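Local coordinates for protein collagen adhesin (Staphylococcus aureus, PDB 2F68) that binds collagen, probably by a "collagen hug" in which its domains wrap around the triple helix, at residues N211-Q216 / K224-S229. Residues are numbered along the deposited sequence; the frame is centred on the assembly and turned at random.
Sequences NYYSGQ and KAFPGS
The phenol end of Y213 comes down beside A225 and F226, a small example of how an edge strand is joined to the helix that follows it by the far end of one aromatic side chain. OH of Y213 lies 3.4 Å from CB of A225, and the same oxygen is 3.5 Å from CE2 of F226, so the hydroxyl sits against both a methyl group and a ring carbon. These are van der Waals contacts. CB of Y213 points toward the helix; with CG anti to the carbonyl carbon and beside the backbone N (chi1 -53°), the ring lies back along the strand, bringing OH beside A225 and F226. On the ring itself, CE2 of Y213 approaches CE2 of F226 at 3.7 Å, and CZ of Y213 is 4.1 Å from the A225 methyl carbon CB; the two aromatic side chains run at a slant to each other.

Within the collagen-binding domain, strand 211-213 is one of the two edge strands of an antiparallel five-stranded sheet, paired with strand 194-207 through backbone hydrogen bonds between N211 and V205 and between Y213 and I203. Helix 218-225 follows closely; Y213 also touches D221 on it, and its phenol adds to an aromatic cluster at the helix end.

F226, the first residue to leave helical geometry, opens a type II turn closed by the bond from S229 N to F226 O (3.2 Å). G228 takes the turn position where glycine is commonly found. The F226 ring is buried and also meets F222, with planes at about 45°, and Y248, where the planes stand at about 80°.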
loop_
_atom_site.group_PDB
_atom_site.type_symbol
_atom_site.label_atom_id
_atom_site.label_comp_id
_atom_site.label_asym_id
_atom_site.label_seq_id
_atom_site.Cartn_x
_atom_site.Cartn_y
_atom_site.Cartn_z
ATOM N N ASN A 211 -17.691 -0.308 20.355
ATOM C CA ASN A 211 -18.441 -0.881 19.233
ATOM C C ASN A 211 -17.796 -0.597 17.877
ATOM O O ASN A 211 -17.130 0.426 17.698
ATOM C CB ASN A 211 -19.893 -0.384 19.232
ATOM C CG ASN A 211 -20.819 -1.263 20.059
ATOM O OD1 ASN A 211 -21.543 -0.773 20.925
ATOM N ND2 ASN A 211 -20.798 -2.566 19.796
ATOM N N TYR A 212 -18.003 -1.510 16.930
ATOM C CA TYR A 212 -17.500 -1.357 15.567
ATOM C C TYR A 212 -18.661 -1.220 14.583
ATOM O O TYR A 212 -19.481 -2.130 14.443
ATOM C CB TYR A 212 -16.597 -2.540 15.191
ATOM C CG TYR A 212 -15.978 -2.455 13.809
ATOM C CD1 TYR A 212 -14.996 -1.508 13.518
ATOM C CD2 TYR A 212 -16.364 -3.336 12.798
ATOM C CE1 TYR A 212 -14.422 -1.431 12.251
ATOM C CE2 TYR A 212 -15.793 -3.269 11.530
ATOM C CZ TYR A 212 -14.826 -2.314 11.263
ATOM O OH TYR A 212 -14.260 -2.244 10.010
ATOM N N TYR A 213 -18.723 -0.070 13.915
ATOM C CA TYR A 213 -19.803 0.233 12.977
ATOM C C TYR A 213 -19.296 0.164 11.541
ATOM O O TYR A 213 -18.448 0.961 11.139
ATOM C CB TYR A 213 -20.400 1.615 13.272
ATOM C CG TYR A 213 -20.831 1.812 14.711
ATOM C CD1 TYR A 213 -22.092 1.406 15.143
ATOM C CD2 TYR A 213 -19.975 2.407 15.639
ATOM C CE1 TYR A 213 -22.492 1.583 16.465
ATOM C CE2 TYR A 213 -20.365 2.589 16.963
ATOM C CZ TYR A 213 -21.624 2.176 17.368
ATOM O OH TYR A 213 -22.010 2.353 18.675
ATOM N N SER A 214 -19.819 -0.794 10.777
ATOM C CA SER A 214 -19.383 -1.017 9.398
ATOM C C SER A 214 -20.557 -1.250 8.447
ATOM O O SER A 214 -21.679 -1.523 8.882
ATOM C CB SER A 214 -18.411 -2.199 9.333
ATOM O OG SER A 214 -17.883 -2.359 8.027
ATOM N N GLY A 215 -20.284 -1.141 7.148
ATOM C CA GLY A 215 -21.285 -1.385 6.112
ATOM C C GLY A 215 -21.896 -0.118 5.547
ATOM O O GLY A 215 -21.304 0.962 5.629
ATOM N N GLN A 216 -23.087 -0.257 4.970
ATOM C CA GLN A 216 -23.817 0.867 4.389
ATOM C C GLN A 216 -24.489 1.712 5.473
ATOM O O GLN A 216 -24.652 2.924 5.314
ATOM C CB GLN A 216 -24.857 0.362 3.380
ATOM C CG GLN A 216 -25.437 1.435 2.456
ATOM C CD GLN A 216 -24.421 1.993 1.469
ATOM O OE1 GLN A 216 -23.604 1.258 0.912
ATOM N NE2 GLN A 216 -24.478 3.300 1.242
ATOM N N LYS A 224 -27.013 7.229 15.648
ATOM C CA LYS A 224 -28.108 6.779 16.508
ATOM C C LYS A 224 -27.612 6.364 17.892
ATOM O O LYS A 224 -28.246 6.677 18.902
ATOM C CB LYS A 224 -28.880 5.629 15.855
ATOM C CG LYS A 224 -29.875 6.068 14.791
ATOM C CD LYS A 224 -30.589 4.872 14.177
ATOM C CE LYS A 224 -31.582 5.298 13.104
ATOM N NZ LYS A 224 -32.765 6.010 13.666
ATOM N N ALA A 225 -26.482 5.658 17.929
ATOM C CA ALA A 225 -25.870 5.222 19.185
ATOM C C ALA A 225 -25.238 6.391 19.939
ATOM O O ALA A 225 -25.194 6.392 21.171
ATOM C CB ALA A 225 -24.840 4.136 18.926
ATOM N N PHE A 226 -24.751 7.376 19.188
ATOM C CA PHE A 226 -24.199 8.598 19.762
ATOM C C PHE A 226 -25.014 9.807 19.291
ATOM O O PHE A 226 -24.725 10.376 18.235
ATOM C CB PHE A 226 -22.721 8.763 19.383
ATOM C CG PHE A 226 -21.859 7.579 19.739
ATOM C CD1 PHE A 226 -21.389 7.407 21.036
ATOM C CD2 PHE A 226 -21.506 6.645 18.770
ATOM C CE1 PHE A 226 -20.589 6.316 21.367
ATOM C CE2 PHE A 226 -20.706 5.550 19.091
ATOM C CZ PHE A 226 -20.247 5.385 20.393
ATOM N N PRO A 227 -26.054 10.190 20.063
ATOM C CA PRO A 227 -26.864 11.362 19.719
ATOM C C PRO A 227 -26.067 12.663 19.825
ATOM O O PRO A 227 -25.377 12.892 20.820
ATOM C CB PRO A 227 -27.996 11.329 20.752
ATOM C CG PRO A 227 -27.460 10.541 21.889
ATOM C CD PRO A 227 -26.532 9.530 21.292
ATOM N N GLY A 228 -26.166 13.497 18.793
ATOM C CA GLY A 228 -25.385 14.727 18.711
ATOM C C GLY A 228 -24.231 14.609 17.731
ATOM O O GLY A 228 -23.759 15.614 17.196
ATOM N N SER A 229 -23.779 13.376 17.503
ATOM C CA SER A 229 -22.709 13.098 16.546
ATOM C C SER A 229 -23.192 13.252 15.109
ATOM O O SER A 229 -24.348 12.953 14.798
ATOM C CB SER A 229 -22.143 11.690 16.753
ATOM O OG SER A 229 -21.506 11.570 18.011
#